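Local coordinates for NEQ263 (Nanoarchaeum equitans Kin4-M, PDB 5BN3), which is the NeqB subunit of an ATP synthase catalytic core complex formed with NeqA, and probably binds ATP at a nucleotide-binding domain of the ATPase alpha/beta family, at residues 8-13 with 38-43; 14-19 with 32-37; 21-26 with 53-58. All blocks are in the same frame, centred on the assembly; numbering follows the deposited sequence.

How the contacts relate
All three contacts lie in the N-terminal domain and belong to one antiparallel sheet. Contact 1 is its buried core: two neighbouring strands, four backbone bonds and almost wholly apolar side chains. Contact 3, partly buried, adds one of the two outermost strands; it keeps one mainly apolar face, crossed by R56, and sets a D23–Q57 side-chain hydrogen bond on the other. Contact 2 has no hydrogen bond across it; a loop leans on strand 28-35 where the V-type ATP synthase alpha chain continues the sheet. Probable hydrogen bonds such as L13 N to N37 O join contacts 1 and 2; V11 and L43 of contact 1 pack on I54 and L24 of contact 3, whose R56 reaches N15.

Contact 1: 8-13 with 38-43; sequences LIAVEL and KALALL
I9 carries CG1 between its backbone N and carbonyl carbon (chi1 63°), which lays CG1 against A41 CB at 3.6 Å and turns CG2 toward the end of L43, meeting L43 CD1 at 4.0 Å. L8 instead has CG anti to its N (chi1 -175°), which, with chi2, carries CD1 back across the strand gap to A41 O, 3.4 Å away, and to L42 CD2. Strands 8-12 and 38-43 run antiparallel, their axes 4.7 Å apart at closest. Hydrogen-bonded pairs I9–A41 and V11–A39 give four backbone bonds; the straightest, I9 N to A41 O, is 2.9 Å long with 174° at the hydrogen. Between them A10 and L40 form a non-hydrogen-bonded pair, A10 CB meeting L40 CD2 at 3.7 Å. L13, just beyond the strand, reaches back with CD1 to A39 CB at 3.9 Å. On the face of L8, A10, L40 and L42, helix 228-241 covers L42 through I238 and L241; the face of I9, V11, A39 and A41 neighbours I51 and I54. Chemically, these bonds set the register through I9, V11, A39 and A41, while aliphatic contacts line the strands as far as E12 and K38, whose charged side chains do not touch.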
# COMPACT_ATOMS: atom_id res chain seq x y z
N LEU B 8 -20.28 -9.68 -22.72
CA LEU B 8 -20.81 -8.34 -22.96
C LEU B 8 -21.21 -8.08 -24.41
O LEU B 8 -20.47 -8.41 -25.34
CB LEU B 8 -19.80 -7.27 -22.51
CG LEU B 8 -20.29 -5.82 -22.60
CD1 LEU B 8 -21.41 -5.58 -21.62
CD2 LEU B 8 -19.15 -4.83 -22.37
N ILE B 9 -22.39 -7.48 -24.59
CA ILE B 9 -22.79 -6.96 -25.89
C ILE B 9 -23.18 -5.49 -25.77
O ILE B 9 -23.79 -5.07 -24.78
CB ILE B 9 -23.95 -7.77 -26.53
CG1 ILE B 9 -25.22 -7.71 -25.68
CG2 ILE B 9 -23.53 -9.21 -26.77
CD1 ILE B 9 -26.42 -8.41 -26.32
N ALA B 10 -22.80 -4.70 -26.77
CA ALA B 10 -23.23 -3.31 -26.86
C ALA B 10 -24.27 -3.23 -27.97
O ALA B 10 -24.06 -3.75 -29.07
CB ALA B 10 -22.07 -2.39 -27.16
N VAL B 11 -25.39 -2.58 -27.68
CA VAL B 11 -26.53 -2.65 -28.58
C VAL B 11 -27.36 -1.36 -28.65
O VAL B 11 -27.42 -0.60 -27.68
CB VAL B 11 -27.40 -3.88 -28.22
CG1 VAL B 11 -28.83 -3.47 -27.88
CG2 VAL B 11 -27.36 -4.90 -29.34
N GLU B 12 -27.97 -1.12 -29.81
CA GLU B 12 -28.77 0.08 -30.02
C GLU B 12 -30.24 -0.23 -29.76
O GLU B 12 -30.83 -1.10 -30.40
CB GLU B 12 -28.59 0.59 -31.45
CG GLU B 12 -27.16 0.53 -31.98
CD GLU B 12 -26.77 -0.84 -32.52
OE1 GLU B 12 -27.58 -1.78 -32.40
OE2 GLU B 12 -25.65 -0.97 -33.07
N LEU B 13 -30.84 0.50 -28.81
CA LEU B 13 -32.24 0.30 -28.45
C LEU B 13 -32.98 1.62 -28.34
O LEU B 13 -32.45 2.60 -27.81
CB LEU B 13 -32.35 -0.43 -27.11
CG LEU B 13 -31.86 -1.88 -26.98
CD1 LEU B 13 -32.05 -2.39 -25.56
CD2 LEU B 13 -32.59 -2.77 -27.96
N LYS B 38 -28.27 3.99 -26.43
CA LYS B 38 -27.20 3.01 -26.32
C LYS B 38 -27.40 2.14 -25.08
O LYS B 38 -27.71 2.64 -24.00
CB LYS B 38 -25.84 3.70 -26.23
CG LYS B 38 -25.54 4.67 -27.37
CD LYS B 38 -25.57 3.99 -28.72
CE LYS B 38 -25.12 4.94 -29.83
NZ LYS B 38 -25.89 6.21 -29.83
N ALA B 39 -27.24 0.83 -25.25
CA ALA B 39 -27.37 -0.10 -24.13
C ALA B 39 -26.21 -1.08 -24.07
O ALA B 39 -25.66 -1.48 -25.10
CB ALA B 39 -28.68 -0.85 -24.21
N LEU B 40 -25.83 -1.46 -22.85
CA LEU B 40 -24.89 -2.55 -22.65
C LEU B 40 -25.66 -3.70 -22.02
O LEU B 40 -26.47 -3.48 -21.12
CB LEU B 40 -23.73 -2.12 -21.74
CG LEU B 40 -22.82 -0.99 -22.20
CD1 LEU B 40 -21.64 -0.80 -21.25
CD2 LEU B 40 -22.33 -1.23 -23.61
N ALA B 41 -25.42 -4.92 -22.49
CA ALA B 41 -26.14 -6.07 -21.95
C ALA B 41 -25.21 -7.24 -21.62
O ALA B 41 -24.17 -7.42 -22.25
CB ALA B 41 -27.23 -6.52 -22.90
N LEU B 42 -25.61 -8.03 -20.63
CA LEU B 42 -24.84 -9.21 -20.22
C LEU B 42 -25.56 -10.48 -20.63
O LEU B 42 -26.70 -10.72 -20.23
CB LEU B 42 -24.62 -9.22 -18.71
CG LEU B 42 -23.54 -8.28 -18.17
CD1 LEU B 42 -23.36 -8.47 -16.68
CD2 LEU B 42 -22.24 -8.54 -18.89
N LEU B 43 -24.88 -11.31 -21.42
CA LEU B 43 -25.45 -12.57 -21.89
C LEU B 43 -25.64 -13.55 -20.75
O LEU B 43 -24.84 -13.61 -19.81
CB LEU B 43 -24.54 -13.17 -22.97
CG LEU B 43 -24.34 -12.31 -24.21
CD1 LEU B 43 -23.24 -12.87 -25.10
CD2 LEU B 43 -25.63 -12.21 -24.99

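Contact 2: 14-19 with 32-37; sequences ENPMLG and IAAYEN
Around P16 the loop 14-19 runs beside the end of strand 28-35 without pairing to it: the nearest CA atoms, those of P16 and A34, are 5.9 Å apart, and no hydrogen bond crosses. P16 and A34 both direct their side chains into the gap, and P16 CB meets A34 CB at 3.6 Å, the sole apolar side-chain pair of the contact. Farther round the ring, P16 CD lies 3.0 Å from E36 O and P16 CG 3.6 Å from the same oxygen, so two ring carbons cover this carbonyl. E36 O is buried by the contact and has no polar partner in the model; the close CD approach is a carbon contact and does not replace a hydrogen bond.

At the other end L18 leans its CD2 branch over the backbone of I32, 3.7 Å from I32 O. That oxygen accepts a hydrogen bond from R242, so the leucine methyl lies beside a polar group that is already engaged.

The strand side is shaped by a classic beta bulge: I32 and A33 both face L40, the one partner across from them. Just past the bulge, A34 and Y35 pair with an antiparallel strand of the V-type ATP synthase alpha chain, whose S6 also bonds A34 O. P16 packs on V56 of that chain as well. The arrangement is therefore a loop packed against a bulged strand at the end of which the sheet crosses from one subunit into the next.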
# COMPACT_ATOMS: atom_id res chain seq x y z
N GLU B 14 -34.21 1.66 -28.85
CA GLU B 14 -35.07 2.82 -28.64
C GLU B 14 -35.58 2.80 -27.20
O GLU B 14 -36.26 1.85 -26.79
CB GLU B 14 -36.23 2.80 -29.61
N ASN B 15 -35.24 3.84 -26.45
CA ASN B 15 -35.63 3.97 -25.04
C ASN B 15 -35.32 2.74 -24.17
O ASN B 15 -36.23 2.03 -23.74
CB ASN B 15 -37.11 4.35 -24.92
CG ASN B 15 -37.41 5.70 -25.54
OD1 ASN B 15 -36.51 6.50 -25.81
ND2 ASN B 15 -38.69 5.97 -25.77
N PRO B 16 -34.02 2.50 -23.90
CA PRO B 16 -33.59 1.35 -23.10
C PRO B 16 -34.11 1.41 -21.67
O PRO B 16 -34.22 2.50 -21.10
CB PRO B 16 -32.07 1.48 -23.09
CG PRO B 16 -31.74 2.34 -24.26
CD PRO B 16 -32.88 3.30 -24.37
N MET B 17 -34.43 0.25 -21.11
CA MET B 17 -34.87 0.15 -19.72
C MET B 17 -33.76 -0.49 -18.89
O MET B 17 -33.23 -1.53 -19.26
CB MET B 17 -36.15 -0.68 -19.62
CG MET B 17 -36.53 -1.10 -18.20
SD MET B 17 -37.86 -2.33 -18.19
CE MET B 17 -39.16 -1.42 -19.02
N LEU B 18 -33.42 0.13 -17.77
CA LEU B 18 -32.40 -0.41 -16.87
C LEU B 18 -32.88 -1.74 -16.29
O LEU B 18 -33.93 -1.80 -15.66
CB LEU B 18 -32.12 0.58 -15.74
CG LEU B 18 -30.67 0.78 -15.26
CD1 LEU B 18 -30.63 0.89 -13.74
CD2 LEU B 18 -29.74 -0.31 -15.76
N GLY B 19 -32.10 -2.80 -16.51
CA GLY B 19 -32.45 -4.11 -15.98
C GLY B 19 -33.31 -4.95 -16.91
O GLY B 19 -33.70 -6.06 -16.56
N ILE B 32 -27.60 -3.65 -18.56
CA ILE B 32 -26.95 -3.18 -17.34
C ILE B 32 -26.57 -1.70 -17.40
O ILE B 32 -26.17 -1.12 -16.40
CB ILE B 32 -25.69 -4.01 -17.02
CG1 ILE B 32 -24.69 -3.95 -18.18
CG2 ILE B 32 -26.06 -5.45 -16.71
CD1 ILE B 32 -23.36 -4.63 -17.88
N ALA B 33 -26.70 -1.10 -18.58
CA ALA B 33 -26.41 0.33 -18.74
C ALA B 33 -27.26 0.94 -19.85
O ALA B 33 -27.57 0.27 -20.84
CB ALA B 33 -24.94 0.55 -19.02
N ALA B 34 -27.63 2.21 -19.69
CA ALA B 34 -28.48 2.88 -20.67
C ALA B 34 -28.23 4.39 -20.74
O ALA B 34 -28.47 5.11 -19.76
CB ALA B 34 -29.94 2.61 -20.36
N TYR B 35 -27.77 4.86 -21.89
CA TYR B 35 -27.65 6.29 -22.16
C TYR B 35 -28.24 6.58 -23.53
O TYR B 35 -27.83 5.98 -24.53
CB TYR B 35 -26.18 6.74 -22.12
CG TYR B 35 -26.02 8.25 -22.04
CD1 TYR B 35 -26.10 9.04 -23.18
CD2 TYR B 35 -25.79 8.87 -20.83
CE1 TYR B 35 -25.96 10.41 -23.11
CE2 TYR B 35 -25.65 10.25 -20.74
CZ TYR B 35 -25.74 11.01 -21.89
OH TYR B 35 -25.59 12.38 -21.81
N GLU B 36 -29.21 7.49 -23.58
CA GLU B 36 -29.97 7.78 -24.79
C GLU B 36 -30.50 6.49 -25.42
O GLU B 36 -31.37 5.84 -24.86
CB GLU B 36 -29.14 8.56 -25.81
CG GLU B 36 -28.64 9.92 -25.33
CD GLU B 36 -29.71 11.00 -25.31
OE1 GLU B 36 -30.91 10.67 -25.42
OE2 GLU B 36 -29.35 12.19 -25.17
N ASN B 37 -29.95 6.13 -26.58
CA ASN B 37 -30.36 4.90 -27.26
C ASN B 37 -29.27 3.83 -27.29
O ASN B 37 -29.34 2.88 -28.07
CB ASN B 37 -30.84 5.20 -28.69
CG ASN B 37 -29.76 5.84 -29.55
OD1 ASN B 37 -29.07 6.75 -29.11
ND2 ASN B 37 -29.62 5.34 -30.77

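Contact 3: 21-26 with 53-58; sequences VIDLEE and QINRQG
The carboxylate of D23 and the side-chain amide of Q57 lie with planes 29° apart: Q57 NE2 donates to the syn side of D23 OD2 over 3.0 Å, with the oxygen almost in the amide plane but NE2 tilted 24° out of the carboxylate plane. V21 CG1 packs against the same amide, 3.8 Å from Q57 CD. This is an antiparallel strand pair, 20-23 with 55-57, the latter an outermost strand of the domain's sheet within this chain. Its axes make 146°, and D23 with N55 is the hydrogen-bonded pair, closed by D23 N to N55 O at 2.7 Å and by N55 N to D23 O. A third backbone bond joins Q57 N to V21 O. An alanine at Q57 removes the amide and would probably leave the D23 carboxylate without this donor, and V21 CG1 without the amide it packs on.

On the side of I22 and R56 the contacts are mainly aliphatic. I22 CB meets I54 CG2 at 3.8 Å, a branch that lies anti to the backbone N of I54, while L24 and I54 lie side by side. R56 crosses I22 obliquely, then takes its guanidinium away to a salt bridge with E20 and a hydrogen bond to N15 O; its approach to E14 O is too short to be a certain bond. What I22 touches on this arginine is its aliphatic stem, I22 CG2 lying 4.1 Å from R56 CG.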
# COMPACT_ATOMS: atom_id res chain seq x y z
N VAL B 21 -34.85 -7.38 -19.65
CA VAL B 21 -34.51 -8.67 -20.24
C VAL B 21 -34.76 -8.65 -21.74
O VAL B 21 -35.85 -8.29 -22.19
CB VAL B 21 -35.35 -9.80 -19.63
CG1 VAL B 21 -34.94 -11.14 -20.21
CG2 VAL B 21 -35.20 -9.82 -18.13
N ILE B 22 -33.75 -9.03 -22.52
CA ILE B 22 -33.89 -9.08 -23.97
C ILE B 22 -33.62 -10.48 -24.51
O ILE B 22 -32.66 -11.14 -24.11
CB ILE B 22 -33.00 -8.03 -24.68
CG1 ILE B 22 -31.53 -8.24 -24.34
CG2 ILE B 22 -33.43 -6.62 -24.30
CD1 ILE B 22 -30.61 -7.17 -24.91
N ASP B 23 -34.49 -10.94 -25.41
CA ASP B 23 -34.34 -12.25 -26.03
C ASP B 23 -33.48 -12.17 -27.29
O ASP B 23 -33.72 -11.33 -28.16
CB ASP B 23 -35.70 -12.85 -26.38
CG ASP B 23 -36.35 -13.57 -25.21
OD1 ASP B 23 -35.96 -14.72 -24.93
OD2 ASP B 23 -37.25 -12.99 -24.58
N LEU B 24 -32.48 -13.03 -27.37
CA LEU B 24 -31.74 -13.23 -28.60
C LEU B 24 -32.18 -14.58 -29.17
O LEU B 24 -33.07 -15.23 -28.61
CB LEU B 24 -30.24 -13.21 -28.35
CG LEU B 24 -29.72 -11.88 -27.80
CD1 LEU B 24 -28.26 -11.96 -27.44
CD2 LEU B 24 -29.96 -10.77 -28.81
N GLU B 25 -31.57 -14.99 -30.28
CA GLU B 25 -31.90 -16.28 -30.89
C GLU B 25 -31.79 -17.44 -29.90
O GLU B 25 -32.80 -18.05 -29.53
CB GLU B 25 -31.00 -16.55 -32.09
CG GLU B 25 -31.51 -15.97 -33.40
CD GLU B 25 -30.89 -16.65 -34.60
OE1 GLU B 25 -31.58 -17.46 -35.25
OE2 GLU B 25 -29.70 -16.39 -34.89
N GLU B 26 -30.57 -17.72 -29.47
CA GLU B 26 -30.32 -18.88 -28.62
C GLU B 26 -30.14 -18.54 -27.14
O GLU B 26 -29.87 -19.42 -26.33
CB GLU B 26 -29.11 -19.66 -29.13
N GLN B 53 -30.95 -8.58 -34.43
CA GLN B 53 -32.34 -8.96 -34.19
C GLN B 53 -32.60 -9.20 -32.71
O GLN B 53 -32.16 -10.21 -32.15
CB GLN B 53 -32.69 -10.21 -35.00
CG GLN B 53 -34.14 -10.64 -34.89
CD GLN B 53 -35.11 -9.55 -35.30
OE1 GLN B 53 -36.07 -9.26 -34.60
NE2 GLN B 53 -34.86 -8.94 -36.46
N ILE B 54 -33.31 -8.28 -32.07
CA ILE B 54 -33.56 -8.35 -30.63
C ILE B 54 -35.04 -8.28 -30.29
O ILE B 54 -35.77 -7.43 -30.81
CB ILE B 54 -32.84 -7.21 -29.90
CG1 ILE B 54 -31.36 -7.17 -30.29
CG2 ILE B 54 -32.97 -7.36 -28.39
CD1 ILE B 54 -30.66 -5.97 -29.75
N ASN B 55 -35.49 -9.16 -29.40
CA ASN B 55 -36.84 -9.09 -28.87
C ASN B 55 -36.82 -8.63 -27.41
O ASN B 55 -36.24 -9.30 -26.55
CB ASN B 55 -37.54 -10.44 -28.99
CG ASN B 55 -38.97 -10.40 -28.50
OD1 ASN B 55 -39.32 -11.05 -27.52
ND2 ASN B 55 -39.81 -9.63 -29.19
N ARG B 56 -37.45 -7.49 -27.14
CA ARG B 56 -37.48 -6.93 -25.79
C ARG B 56 -38.71 -7.41 -25.03
O ARG B 56 -39.84 -7.27 -25.50
CB ARG B 56 -37.46 -5.40 -25.86
CG ARG B 56 -36.29 -4.82 -26.65
CD ARG B 56 -36.41 -3.31 -26.84
NE ARG B 56 -36.28 -2.58 -25.58
CZ ARG B 56 -36.27 -1.25 -25.48
NH1 ARG B 56 -36.39 -0.50 -26.56
NH2 ARG B 56 -36.15 -0.68 -24.29
N GLN B 57 -38.48 -7.97 -23.84
CA GLN B 57 -39.58 -8.46 -23.01
C GLN B 57 -40.35 -7.32 -22.37
O GLN B 57 -41.52 -7.47 -22.02
CB GLN B 57 -39.05 -9.41 -21.92
CG GLN B 57 -38.55 -10.75 -22.44
CD GLN B 57 -38.48 -11.80 -21.35
OE1 GLN B 57 -38.80 -11.53 -20.19
NE2 GLN B 57 -38.06 -13.00 -21.72
N GLY B 58 -39.70 -6.17 -22.23
CA GLY B 58 -40.33 -5.00 -21.66
C GLY B 58 -40.42 -5.04 -20.15
O GLY B 58 -41.17 -4.28 -19.54